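PDB 6ONQ: cytochrome c XoxG from Methylobacterium extorquens, which carries a covalently attached heme c and probably transfers electrons in lanthanide-dependent methanol oxidation. Local coordinates for residues D102-T107 and A111-L116. Sequence-based numbering, arbitrary orientation.
Sequences DGMGST and ALKDSL. With HEC (heme c), chain B.
Lys113 meets the loop at Gly103, whose carbonyl O accepts a nearly straight hydrogen bond (167°) from Lys113 N at 3.2 Å. The side chain then leads past Gly103 to the Met104 thioether. Its CB lies 3.7 Å from Gly103 O, and chi1 of 61°, with CG between the backbone N and the carbonyl carbon, brings CG against the same oxygen. Farther out, CD lies 3.9 Å from Met104 SD and CE packs beside the same sulfur, the two bent chains crossing at a slant, while NZ continues to a salt bridge with Glu43. Ala111, the N-cap residue, puts its methyl CB against Met104 O, and its own carbonyl O receives both Asp114 N and Ser115 N, closing the first turn.

From the same turn Leu112 sends CD1 to within 3.4 Å of the heme carbon CHB and rests CD2 over C3A and C4A; an alanine here would probably leave a gap above this part of the porphyrin. Ser115 OG donates to heme propionate O2A at 2.6 Å, and the heme also takes hydrogen bonds from Arg118 and Lys132. The contact joins the loop after helix 96-99 to the first turn of helix 112-118, which lines the heme pocket of this c-type cytochrome and packs through Leu112 and Leu116 on helix 156-167, with Leu112 also touching Tyr91 of helix 82-94.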
loop_
_atom_site.group_PDB
_atom_site.type_symbol
_atom_site.label_atom_id
_atom_site.label_comp_id
_atom_site.label_asym_id
_atom_site.label_seq_id
_atom_site.Cartn_x
_atom_site.Cartn_y
_atom_site.Cartn_z
ATOM N N ASP A 102 2.092 -10.034 -5.261
ATOM C CA ASP A 102 2.897 -8.823 -5.128
ATOM C C ASP A 102 2.481 -7.731 -6.107
ATOM O O ASP A 102 3.291 -6.863 -6.445
ATOM C CB ASP A 102 4.386 -9.138 -5.308
ATOM C CG ASP A 102 4.906 -10.095 -4.256
ATOM O OD1 ASP A 102 5.258 -9.616 -3.152
ATOM O OD2 ASP A 102 4.958 -11.318 -4.537
ATOM N N GLY A 103 1.238 -7.765 -6.579
ATOM C CA GLY A 103 0.779 -6.820 -7.578
ATOM C C GLY A 103 1.375 -7.003 -8.958
ATOM O O GLY A 103 1.496 -6.027 -9.707
ATOM N N MET A 104 1.738 -8.232 -9.323
ATOM C CA MET A 104 2.449 -8.478 -10.570
ATOM C C MET A 104 1.531 -8.622 -11.772
ATOM O O MET A 104 2.018 -8.571 -12.906
ATOM C CB MET A 104 3.318 -9.733 -10.443
ATOM C CG MET A 104 4.598 -9.490 -9.678
ATOM S SD MET A 104 5.473 -8.042 -10.304
ATOM C CE MET A 104 6.383 -8.738 -11.685
ATOM N N GLY A 105 0.236 -8.804 -11.563
ATOM C CA GLY A 105 -0.678 -8.925 -12.676
ATOM C C GLY A 105 -1.041 -10.372 -12.978
ATOM O O GLY A 105 -0.386 -11.325 -12.536
ATOM N N SER A 106 -2.112 -10.530 -13.756
ATOM C CA SER A 106 -2.629 -11.845 -14.095
ATOM C C SER A 106 -3.339 -11.788 -15.442
ATOM O O SER A 106 -3.493 -10.726 -16.051
ATOM C CB SER A 106 -3.570 -12.369 -13.013
ATOM O OG SER A 106 -4.237 -13.538 -13.458
ATOM N N THR A 107 -3.778 -12.963 -15.895
ATOM C CA THR A 107 -4.437 -13.088 -17.186
ATOM C C THR A 107 -5.733 -12.297 -17.251
ATOM O O THR A 107 -6.175 -11.940 -18.347
ATOM C CB THR A 107 -4.708 -14.563 -17.478
ATOM O OG1 THR A 107 -3.556 -15.332 -17.115
ATOM C CG2 THR A 107 -5.008 -14.778 -18.955
ATOM N N ALA A 111 -1.566 -5.078 -13.316
ATOM C CA ALA A 111 -0.503 -5.197 -12.334
ATOM C C ALA A 111 -0.487 -3.925 -11.499
ATOM O O ALA A 111 0.034 -2.892 -11.928
ATOM C CB ALA A 111 0.831 -5.435 -13.025
ATOM N N LEU A 112 -1.028 -4.016 -10.287
ATOM C CA LEU A 112 -1.186 -2.844 -9.439
ATOM C C LEU A 112 0.134 -2.221 -9.004
ATOM O O LEU A 112 0.124 -1.085 -8.517
ATOM C CB LEU A 112 -2.023 -3.203 -8.208
ATOM C CG LEU A 112 -3.395 -3.790 -8.560
ATOM C CD1 LEU A 112 -4.227 -3.989 -7.314
ATOM C CD2 LEU A 112 -4.133 -2.942 -9.585
ATOM N N LYS A 113 1.270 -2.906 -9.148
ATOM C CA LYS A 113 2.514 -2.210 -8.831
ATOM C C LYS A 113 2.821 -1.148 -9.875
ATOM O O LYS A 113 3.504 -0.168 -9.573
ATOM C CB LYS A 113 3.686 -3.183 -8.699
ATOM C CG LYS A 113 3.998 -3.990 -9.942
ATOM C CD LYS A 113 5.498 -4.188 -10.100
ATOM C CE LYS A 113 5.910 -4.186 -11.566
ATOM N NZ LYS A 113 7.365 -4.480 -11.737
ATOM N N ASP A 114 2.320 -1.320 -11.102
ATOM C CA ASP A 114 2.445 -0.274 -12.107
ATOM C C ASP A 114 1.307 0.736 -12.020
ATOM O O ASP A 114 1.471 1.886 -12.446
ATOM C CB ASP A 114 2.494 -0.890 -13.508
ATOM C CG ASP A 114 3.821 -1.601 -13.797
ATOM O OD1 ASP A 114 3.804 -2.607 -14.545
ATOM O OD2 ASP A 114 4.878 -1.162 -13.281
ATOM N N SER A 115 0.162 0.321 -11.470
ATOM C CA SER A 115 -1.012 1.186 -11.402
ATOM C C SER A 115 -0.760 2.391 -10.511
ATOM O O SER A 115 -1.137 3.522 -10.848
ATOM C CB SER A 115 -2.217 0.395 -10.880
ATOM O OG SER A 115 -2.818 -0.385 -11.901
ATOM N N LEU A 116 -0.133 2.178 -9.375
ATOM C CA LEU A 116 0.021 3.256 -8.427
ATOM C C LEU A 116 1.185 4.154 -8.745
ATOM O O LEU A 116 1.631 4.909 -7.873
ATOM C CB LEU A 116 0.120 2.683 -7.020
ATOM C CG LEU A 116 -1.346 2.516 -6.637
ATOM C CD1 LEU A 116 -1.524 1.660 -5.451
ATOM C CD2 LEU A 116 -1.969 3.873 -6.392
HETATM FE FE HEC B . -9.129 -4.986 -8.960
HETATM C CHA HEC B . -8.741 -2.999 -11.752
HETATM C CHB HEC B . -7.420 -2.733 -7.157
HETATM C CHC HEC B . -9.607 -6.871 -6.123
HETATM C CHD HEC B . -10.344 -7.525 -10.898
HETATM N NA HEC B . -8.218 -3.233 -9.398
HETATM C C1A HEC B . -8.237 -2.516 -10.569
HETATM C C2A HEC B . -7.664 -1.202 -10.315
HETATM C C3A HEC B . -7.308 -1.151 -9.040
HETATM C C4A HEC B . -7.651 -2.412 -8.456
HETATM C CMA HEC B . -6.638 0.002 -8.267
HETATM C CAA HEC B . -7.477 -0.079 -11.345
HETATM C CBA HEC B . -6.376 -0.543 -12.287
HETATM C CGA HEC B . -5.933 0.558 -13.203
HETATM O O1A HEC B . -6.798 1.232 -13.818
HETATM O O2A HEC B . -4.700 0.740 -13.325
HETATM N NB HEC B . -8.633 -4.860 -7.017
HETATM C C1B HEC B . -7.901 -3.819 -6.499
HETATM C C2B HEC B . -7.697 -4.027 -5.093
HETATM C C3B HEC B . -8.295 -5.158 -4.755
HETATM C C4B HEC B . -8.889 -5.718 -5.966
HETATM C CMB HEC B . -6.950 -3.092 -4.128
HETATM C CAB HEC B . -8.258 -5.644 -3.279
HETATM C CBB HEC B . -9.177 -6.438 -2.770
HETATM N NC HEC B . -9.821 -6.883 -8.597
HETATM C C1C HEC B . -10.001 -7.423 -7.332
HETATM C C2C HEC B . -10.688 -8.686 -7.507
HETATM C C3C HEC B . -10.892 -8.893 -8.813
HETATM C C4C HEC B . -10.353 -7.749 -9.536
HETATM C CMC HEC B . -11.096 -9.659 -6.379
HETATM C CAC HEC B . -11.607 -10.161 -9.364
HETATM C CBC HEC B . -11.198 -10.734 -10.492
HETATM N ND HEC B . -9.453 -5.217 -10.937
HETATM C C1D HEC B . -10.001 -6.341 -11.536
HETATM C C2D HEC B . -10.159 -6.046 -12.951
HETATM C C3D HEC B . -9.729 -4.802 -13.176
HETATM C C4D HEC B . -9.266 -4.257 -11.919
HETATM C CMD HEC B . -10.733 -6.983 -14.031
HETATM C CAD HEC B . -9.700 -4.083 -14.538
HETATM C CBD HEC B . -10.950 -3.238 -14.762
HETATM C CGD HEC B . -10.837 -2.548 -16.101
HETATM O O1D HEC B . -10.040 -3.014 -16.953
HETATM O O2D HEC B . -11.540 -1.536 -16.329
#